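Local coordinates for protein possible adhesin (Caldicellulosiruptor kronotskyensis, PDB 4WA0) that probably helps the bacterium attach to cellulose, this chain being the C-terminal beta-helix domain of a tapirin, a probable adhesin, at residues V26-V31 against V72-I77; P235-S240 against E349-I354; L246-D251 against S277-S282. All blocks are in the same frame, centred on the assembly; numbering follows the deposited sequence. Where two conformers were deposited one is given.

Contact 1 of 3, residues V26-V31 against V72-I77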
loop_
_atom_site.group_PDB
_atom_site.type_symbol
_atom_site.label_atom_id
_atom_site.label_comp_id
_atom_site.label_asym_id
_atom_site.label_seq_id
_atom_site.Cartn_x
_atom_site.Cartn_y
_atom_site.Cartn_z
ATOM N N VAL A 26 3.769 -9.442 -0.594
ATOM C CA VAL A 26 2.397 -9.613 -0.038
ATOM C C VAL A 26 1.488 -10.045 -1.170
ATOM O O VAL A 26 1.404 -9.366 -2.213
ATOM C CB VAL A 26 1.810 -8.351 0.588
ATOM C CG1 VAL A 26 0.405 -8.639 1.170
ATOM C CG2 VAL A 26 2.676 -7.768 1.680
ATOM N N GLU A 27 0.773 -11.155 -0.926
ATOM C CA GLU A 27 -0.158 -11.704 -1.884
ATOM C C GLU A 27 -1.506 -11.770 -1.272
ATOM O O GLU A 27 -1.680 -12.502 -0.253
ATOM C CB GLU A 27 0.337 -13.118 -2.292
ATOM C CG GLU A 27 -0.625 -13.955 -3.121
ATOM C CD GLU A 27 -0.788 -13.524 -4.551
ATOM O OE1 GLU A 27 -0.079 -12.659 -5.041
ATOM O OE2 GLU A 27 -1.657 -14.087 -5.229
ATOM N N ASN A 28 -2.473 -11.103 -1.911
ATOM C CA ASN A 28 -3.841 -11.026 -1.492
ATOM C C ASN A 28 -4.101 -10.206 -0.236
ATOM O O ASN A 28 -3.195 -9.718 0.426
ATOM C CB ASN A 28 -4.476 -12.427 -1.372
ATOM C CG ASN A 28 -4.611 -13.106 -2.744
ATOM O OD1 ASN A 28 -4.825 -12.436 -3.765
ATOM N ND2 ASN A 28 -4.425 -14.400 -2.781
ATOM N N GLY A 29 -5.379 -10.006 0.056
ATOM C CA GLY A 29 -5.786 -9.062 1.076
ATOM C C GLY A 29 -5.562 -7.609 0.735
ATOM O O GLY A 29 -5.217 -7.282 -0.369
ATOM N N SER A 30 -5.618 -6.787 1.750
ATOM C CA SER A 30 -5.373 -5.332 1.632
ATOM C C SER A 30 -4.332 -4.891 2.654
ATOM O O SER A 30 -4.012 -5.625 3.617
ATOM C CB SER A 30 -6.670 -4.615 1.835
ATOM O OG SER A 30 -7.514 -4.850 0.714
ATOM N N VAL A 31 -3.796 -3.684 2.478
ATOM C CA VAL A 31 -2.820 -3.130 3.413
ATOM C C VAL A 31 -3.369 -1.734 3.816
ATOM O O VAL A 31 -3.750 -0.918 2.935
ATOM C CB VAL A 31 -1.456 -2.937 2.759
ATOM C CG1 VAL A 31 -0.481 -2.165 3.629
ATOM C CG2 VAL A 31 -0.847 -4.268 2.364
ATOM N N VAL A 72 1.052 -4.056 -7.251
ATOM C CA VAL A 72 -0.146 -4.199 -8.036
ATOM C C VAL A 72 -1.316 -4.221 -7.079
ATOM O O VAL A 72 -1.303 -4.971 -6.099
ATOM C CB VAL A 72 -0.129 -5.518 -8.869
ATOM C CG1 VAL A 72 -1.448 -5.757 -9.531
ATOM C CG2 VAL A 72 1.070 -5.561 -9.834
ATOM N N VAL A 73 -2.261 -3.311 -7.346
ATOM C CA VAL A 73 -3.393 -3.030 -6.488
ATOM C C VAL A 73 -4.634 -3.142 -7.353
ATOM O O VAL A 73 -4.821 -2.374 -8.314
ATOM C CB VAL A 73 -3.272 -1.655 -5.825
ATOM C CG1 VAL A 73 -4.498 -1.401 -4.946
ATOM C CG2 VAL A 73 -1.960 -1.514 -4.997
ATOM N N ARG A 74 -5.487 -4.100 -7.011
ATOM C CA ARG A 74 -6.607 -4.463 -7.863
ATOM C C ARG A 74 -7.732 -3.468 -7.798
ATOM O O ARG A 74 -8.556 -3.413 -8.735
ATOM C CB ARG A 74 -7.138 -5.856 -7.517
ATOM C CG ARG A 74 -6.143 -6.987 -7.699
ATOM C CD ARG A 74 -6.816 -8.245 -7.156
ATOM N NE ARG A 74 -5.883 -9.329 -7.088
ATOM C CZ ARG A 74 -5.549 -10.018 -5.997
ATOM N NH1 ARG A 74 -6.131 -9.830 -4.836
ATOM N NH2 ARG A 74 -4.702 -11.034 -6.149
ATOM N N ASN A 75 -7.841 -2.749 -6.711
ATOM C CA ASN A 75 -8.865 -1.785 -6.513
ATOM C C ASN A 75 -8.219 -0.410 -6.241
ATOM O O ASN A 75 -7.780 0.224 -7.178
ATOM C CB ASN A 75 -9.912 -2.266 -5.472
ATOM C CG ASN A 75 -11.062 -1.339 -5.421
ATOM O OD1 ASN A 75 -11.509 -0.881 -6.484
ATOM N ND2 ASN A 75 -11.558 -1.026 -4.245
ATOM N N ILE A 76 -8.124 0.024 -4.987
ATOM C CA ILE A 76 -7.814 1.401 -4.666
ATOM C C ILE A 76 -6.479 1.592 -3.934
ATOM O O ILE A 76 -6.181 0.866 -3.024
ATOM C CB ILE A 76 -8.950 2.023 -3.811
ATOM C CG1 ILE A 76 -10.249 2.125 -4.641
ATOM C CG2 ILE A 76 -8.518 3.354 -3.205
ATOM C CD1 ILE A 76 -11.536 2.404 -3.881
ATOM N N ILE A 77 -5.690 2.568 -4.375
ATOM C CA ILE A 77 -4.603 3.168 -3.590
ATOM C C ILE A 77 -5.221 4.502 -3.069
ATOM O O ILE A 77 -5.566 5.393 -3.882
ATOM C CB ILE A 77 -3.339 3.433 -4.445
ATOM C CG1 ILE A 77 -2.746 2.100 -4.977
ATOM C CG2 ILE A 77 -2.275 4.163 -3.624
ATOM C CD1 ILE A 77 -1.486 2.214 -5.727
#
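R74 reaches across to N28 with the terminal nitrogens of its guanidinium, and nearly all of the contact lies at this one meeting. NH2 donates to OD1 of N28 over 2.8 Å, with an N-H...O angle of 151°. The bond enters OD1 nearly in line with the C=O bond of the amide, at a C=O...N angle of 167°, and the oxygen lies close to the guanidinium plane. NH1 of R74 adds a weak second bond to the same OD1 at 3.1 Å, so one amide oxygen sits in the fork between the two terminal nitrogens. The amide meets the guanidinium at its edge, its plane twisted 39° from it.

The setting is a corner of a parallel beta-helix. Strand 24-27 turns through N28 and G29 into strand 30-33, and strand 69-73 turns at R74 and N75 into strand 76-79; strand 44-47 runs between 24-27 and 69-73, so the arginine spans an intervening coil. Its chain is extended from CG to NE, which gives it the length to do so. On the way it passes N46, and NH1 forms a salt bridge with D48 of that middle coil.

Away from this pairing the contact is loose. The nearest backbones, at E27 and V72, have CA atoms 9.7 Å apart, and the two segments bury only 96 Å² between them. E27 approaches no closer than 4.4 Å, from OE2 to NH2 of R74, too long for a salt bridge though probably a favourable attraction of charges; its OE1 is hydrogen-bonded to ND2 of N46. Asparagine and glycine suit the first corner because both N28 and G29 have positive phi, while a long, charged arginine suits this exposed corner, where it can span a coil and reach D48 and N28.

Contact 2 of 3, residues P235-S240 against E349-I354. With MG (magnesium ion), chain B.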
loop_
_atom_site.group_PDB
_atom_site.type_symbol
_atom_site.label_atom_id
_atom_site.label_comp_id
_atom_site.label_asym_id
_atom_site.label_seq_id
_atom_site.Cartn_x
_atom_site.Cartn_y
_atom_site.Cartn_z
ATOM N N PRO A 235 -4.998 -4.366 27.542
ATOM C CA PRO A 235 -3.848 -5.022 26.878
ATOM C C PRO A 235 -4.222 -6.327 26.208
ATOM O O PRO A 235 -5.072 -7.104 26.720
ATOM C CB PRO A 235 -2.890 -5.333 28.014
ATOM C CG PRO A 235 -3.589 -4.943 29.277
ATOM C CD PRO A 235 -4.672 -3.963 28.922
ATOM N N LEU A 236 -3.553 -6.585 25.090
ATOM C CA LEU A 236 -3.700 -7.857 24.439
ATOM C C LEU A 236 -3.337 -8.990 25.435
ATOM O O LEU A 236 -2.418 -8.867 26.291
ATOM C CB LEU A 236 -2.804 -7.892 23.174
ATOM C CG LEU A 236 -3.103 -6.845 22.078
ATOM C CD1 LEU A 236 -2.182 -6.971 20.844
ATOM C CD2 LEU A 236 -4.572 -6.881 21.635
ATOM N N PRO A 237 -4.021 -10.136 25.332
ATOM C CA PRO A 237 -3.765 -11.225 26.276
ATOM C C PRO A 237 -2.366 -11.793 26.284
ATOM O O PRO A 237 -1.650 -11.752 25.274
ATOM C CB PRO A 237 -4.746 -12.336 25.868
ATOM C CG PRO A 237 -5.465 -11.859 24.701
ATOM C CD PRO A 237 -5.184 -10.410 24.480
ATOM N N ALA A 238 -1.965 -12.265 27.464
ATOM C CA ALA A 238 -0.774 -13.088 27.609
ATOM C C ALA A 238 -1.130 -14.264 28.408
ATOM O O ALA A 238 -2.068 -14.221 29.229
ATOM C CB ALA A 238 0.378 -12.338 28.288
ATOM N N ASP A 239 -0.386 -15.325 28.211
ATOM C CA ASP A 239 -0.626 -16.538 28.998
ATOM C C ASP A 239 0.687 -17.146 29.505
ATOM O O ASP A 239 1.758 -16.871 28.955
ATOM C CB ASP A 239 -1.488 -17.570 28.193
ATOM C CG ASP A 239 -0.996 -17.834 26.755
ATOM O OD1 ASP A 239 0.203 -18.114 26.556
ATOM O OD2 ASP A 239 -1.889 -17.869 25.822
ATOM N N SER A 240 0.587 -18.047 30.494
ATOM C CA SER A 240 1.742 -18.475 31.251
ATOM C C SER A 240 2.544 -19.510 30.539
ATOM O O SER A 240 3.744 -19.591 30.721
ATOM C CB SER A 240 1.312 -18.989 32.667
ATOM O OG SER A 240 0.622 -20.251 32.562
ATOM N N GLU A 349 -11.930 -10.359 17.706
ATOM C CA GLU A 349 -13.013 -9.383 17.991
ATOM C C GLU A 349 -13.241 -9.167 19.447
ATOM O O GLU A 349 -13.418 -8.026 19.883
ATOM C CB GLU A 349 -14.336 -9.775 17.257
ATOM C CG GLU A 349 -14.215 -9.483 15.756
ATOM C CD GLU A 349 -15.080 -10.315 14.805
ATOM O OE1 GLU A 349 -15.903 -11.145 15.224
ATOM O OE2 GLU A 349 -14.893 -10.139 13.560
ATOM N N SER A 350 -13.208 -10.232 20.239
ATOM C CA SER A 350 -13.511 -10.139 21.650
ATOM C C SER A 350 -12.406 -9.424 22.393
ATOM O O SER A 350 -12.664 -8.595 23.274
ATOM C CB SER A 350 -13.724 -11.510 22.273
ATOM O OG SER A 350 -14.897 -12.096 21.707
ATOM N N ASN A 351 -11.176 -9.763 22.056
ATOM C CA ASN A 351 -10.018 -9.208 22.764
ATOM C C ASN A 351 -9.696 -7.766 22.380
ATOM O O ASN A 351 -8.993 -7.081 23.112
ATOM C CB ASN A 351 -8.784 -10.053 22.483
ATOM C CG ASN A 351 -8.776 -11.335 23.270
ATOM O OD1 ASN A 351 -9.075 -11.360 24.431
ATOM N ND2 ASN A 351 -8.423 -12.434 22.615
ATOM N N THR A 352 -10.143 -7.333 21.213
ATOM C CA THR A 352 -9.893 -5.961 20.766
ATOM C C THR A 352 -11.100 -5.036 20.772
ATOM O O THR A 352 -10.938 -3.812 20.921
ATOM C CB THR A 352 -9.334 -5.979 19.360
ATOM O OG1 THR A 352 -10.347 -6.436 18.446
ATOM C CG2 THR A 352 -8.067 -6.881 19.330
ATOM N N GLY A 353 -12.291 -5.604 20.545
ATOM C CA GLY A 353 -13.507 -4.867 20.538
ATOM C C GLY A 353 -13.780 -4.098 19.279
ATOM O O GLY A 353 -14.774 -3.347 19.230
ATOM N N ILE A 354 -12.993 -4.286 18.216
ATOM C CA ILE A 354 -13.268 -3.509 17.002
ATOM C C ILE A 354 -14.586 -3.987 16.418
ATOM O O ILE A 354 -14.809 -5.188 16.317
ATOM C CB ILE A 354 -12.153 -3.482 15.930
ATOM C CG1 ILE A 354 -10.836 -3.072 16.625
ATOM C CG2 ILE A 354 -12.564 -2.521 14.770
ATOM C CD1 ILE A 354 -9.673 -2.700 15.733
HETATM MG MG MG B . 2.387 -17.271 26.845
HETATM O O HOH W 1 -7.368 -7.845 25.350
#
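The magnesium-binding loop that follows helix 217-224 rests here against the C-terminal end of helix 342-352, beside the beta-helix of this tapirin domain. The P237 ring lies against the side-chain amide of N351, with CG 3.6 Å from the amide carbon CG; CD is slightly farther off, and the two groups meet at a slant. This is van der Waals packing: the amide's ND2 is hydrogen-bonded to the hydroxyl of Y262, whose side chain also touches P237. Proline suits the place because it offers a compact apolar surface and stiffens an extended stretch of loop.

Next to it, the buried L236 extends CD2 to within 4.2 Å of CG2 of T352, a light apolar touch. The threonine's CG2 stands anti to its carbonyl carbon while OG1 turns back to bond the carbonyl of I348 (chi1 68°), so methyl and hydroxyl serve different partners. G353, the first residue past the helix, has positive phi, which glycine adopts easily.

Farther along the loop, D239 binds magnesium through both its backbone O, at 2.2 Å, and its OD1. No direct hydrogen bond joins the two segments; instead one water donates to O of P235 at 2.8 Å and to O of N351 at 2.9 Å.

Contact 3 of 3, residues L246-D251 against S277-S282. With MG (magnesium ion), chain B.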
loop_
_atom_site.group_PDB
_atom_site.type_symbol
_atom_site.label_atom_id
_atom_site.label_comp_id
_atom_site.label_asym_id
_atom_site.label_seq_id
_atom_site.Cartn_x
_atom_site.Cartn_y
_atom_site.Cartn_z
ATOM N N LEU A 246 3.711 -13.452 25.771
ATOM C CA LEU A 246 2.763 -13.655 24.661
ATOM C C LEU A 246 1.536 -14.429 25.050
ATOM O O LEU A 246 1.569 -15.266 25.965
ATOM C CB LEU A 246 3.382 -14.336 23.460
ATOM C CG LEU A 246 4.615 -13.694 22.794
ATOM C CD1 LEU A 246 5.336 -14.626 21.827
ATOM C CD2 LEU A 246 4.251 -12.336 22.232
ATOM N N GLY A 247 0.472 -14.198 24.252
ATOM C CA GLY A 247 -0.769 -14.979 24.353
ATOM C C GLY A 247 -1.076 -15.651 23.033
ATOM O O GLY A 247 -0.567 -15.246 22.004
ATOM N N SER A 248 -1.955 -16.665 23.077
ATOM C CA SER A 248 -2.353 -17.352 21.865
ATOM C C SER A 248 -3.700 -18.015 21.992
ATOM O O SER A 248 -4.075 -18.451 23.083
ATOM C CB SER A 248 -1.325 -18.425 21.511
ATOM O OG SER A 248 -1.105 -19.387 22.518
ATOM N N THR A 249 -4.388 -18.154 20.856
ATOM C CA THR A 249 -5.538 -19.000 20.756
ATOM C C THR A 249 -5.385 -19.771 19.472
ATOM O O THR A 249 -5.101 -19.165 18.410
ATOM C CB THR A 249 -6.793 -18.128 20.708
ATOM O OG1 THR A 249 -6.823 -17.256 21.846
ATOM C CG2 THR A 249 -8.122 -18.916 20.588
ATOM N N ALA A 250 -5.668 -21.083 19.542
ATOM C CA ALA A 250 -5.575 -21.933 18.352
ATOM C C ALA A 250 -6.932 -22.497 17.938
ATOM O O ALA A 250 -7.856 -22.609 18.762
ATOM C CB ALA A 250 -4.605 -23.007 18.563
ATOM N N ASP A 251 -7.037 -22.680 16.644
ATOM C CA ASP A 251 -8.125 -23.443 16.029
ATOM C C ASP A 251 -7.571 -24.666 15.329
ATOM O O ASP A 251 -7.010 -24.560 14.215
ATOM C CB ASP A 251 -8.931 -22.540 15.115
ATOM C CG ASP A 251 -10.134 -23.256 14.441
ATOM O OD1 ASP A 251 -10.438 -24.464 14.716
ATOM O OD2 ASP A 251 -10.755 -22.558 13.568
ATOM N N SER A 277 4.545 -23.521 19.685
ATOM C CA SER A 277 4.862 -24.897 20.004
ATOM C C SER A 277 4.128 -25.350 21.294
ATOM O O SER A 277 3.541 -26.458 21.393
ATOM C CB SER A 277 6.374 -25.013 20.160
ATOM O OG SER A 277 7.039 -24.806 18.940
ATOM N N ALA A 278 4.136 -24.488 22.296
ATOM C CA ALA A 278 3.441 -24.782 23.527
ATOM C C ALA A 278 1.947 -24.882 23.298
ATOM O O ALA A 278 1.309 -25.796 23.833
ATOM C CB ALA A 278 3.758 -23.739 24.613
ATOM N N ARG A 279 1.343 -23.984 22.500
ATOM C CA ARG A 279 -0.120 -23.991 22.341
ATOM C C ARG A 279 -0.571 -25.217 21.546
ATOM O O ARG A 279 -1.623 -25.795 21.848
ATOM C CB ARG A 279 -0.603 -22.743 21.583
ATOM C CG ARG A 279 -2.085 -22.714 21.265
ATOM C CD ARG A 279 -2.979 -22.773 22.468
ATOM N NE ARG A 279 -2.749 -21.641 23.360
ATOM C CZ ARG A 279 -2.948 -21.649 24.667
ATOM N NH1 ARG A 279 -2.697 -20.565 25.403
ATOM N NH2 ARG A 279 -3.308 -22.773 25.266
ATOM N N LEU A 280 0.190 -25.591 20.539
ATOM C CA LEU A 280 -0.192 -26.680 19.622
ATOM C C LEU A 280 0.254 -28.024 20.134
ATOM O O LEU A 280 -0.239 -29.033 19.655
ATOM C CB LEU A 280 0.356 -26.486 18.206
ATOM C CG LEU A 280 -0.261 -25.288 17.480
ATOM C CD1 LEU A 280 0.388 -25.215 16.105
ATOM C CD2 LEU A 280 -1.781 -25.422 17.422
ATOM N N GLY A 281 1.167 -28.012 21.107
ATOM C CA GLY A 281 1.714 -29.219 21.724
ATOM C C GLY A 281 2.644 -29.966 20.820
ATOM O O GLY A 281 2.682 -31.219 20.818
ATOM N N SER A 282 3.426 -29.226 20.058
ATOM C CA SER A 282 4.353 -29.845 19.143
ATOM C C SER A 282 5.469 -28.903 18.706
ATOM O O SER A 282 5.220 -27.736 18.572
ATOM C CB SER A 282 3.605 -30.309 17.901
ATOM O OG SER A 282 4.150 -31.547 17.493
HETATM MG MG MG B . 2.387 -17.271 26.845
#
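S248 and R279 supply the polar half of this contact between a strand and the end of a helix. NE of R279 donates to OG of S248 at 2.9 Å with an N-H...O angle of 157°. The hydroxyl lies at the edge of the guanidinium, tilted 17° out of its plane. It is also hydrogen-bonded to E275, one turn earlier on the helix and a magnesium ligand, so this small side chain sits between an arginine and a metal-binding carboxylate. Serine suits the place because it is short enough to sit between strand and helix and its oxygen can take part in both bonds.

The arginine's strongest polar partner is D239, which holds NH1 in a salt bridge. Bends at chi2 and chi3, both 60°, fold the arginine chain back so that NE faces the serine. The positive charge probably helps to balance the acidic groups gathered around the ion. Metal coordination itself enters through the backbone: L246 O binds magnesium at 2.3 Å, together with D239, V241, S243 and E275.

Apolar packing comes next along the strand. The methyl of A250 meets the aliphatic part of R279, its CB 3.7 Å from CG, and also touches L280, where CD2 lies 3.9 Å away. Alanine is small enough to let the helix come close at this point. L280 also touches T252 and L290.

Strand 247-251 is antiparallel to 258-263, whose I261 and I259 touch S248 and R279. Helix 269-280 covers the face bearing S248 and A250, while T249 and D251, pointing away from that helix, reach D347 and P343 of helix 342-352.

In the fold
Along the chain contact 1 closes first; contact 3 then lies nested within the long loop closed by contact 2. Contact 1 sits on a corner of the beta-helix, its centre about 7 Å from that of the chain, whereas contacts 2 and 3 lie about 27 and 31 Å out, around the magnesium site near one end. The centres of contact 1 and contact 2 are about 27 Å apart, those of contacts 2 and 3 only about 15 Å. These two share the ion and are joined by the D239-R279 salt bridge. Magnesium thus ties loop 235-240 to the residue leading into strand 247-251 and, through E275, to helix 269-280, while contact 1 links coils farther along the beta-helix.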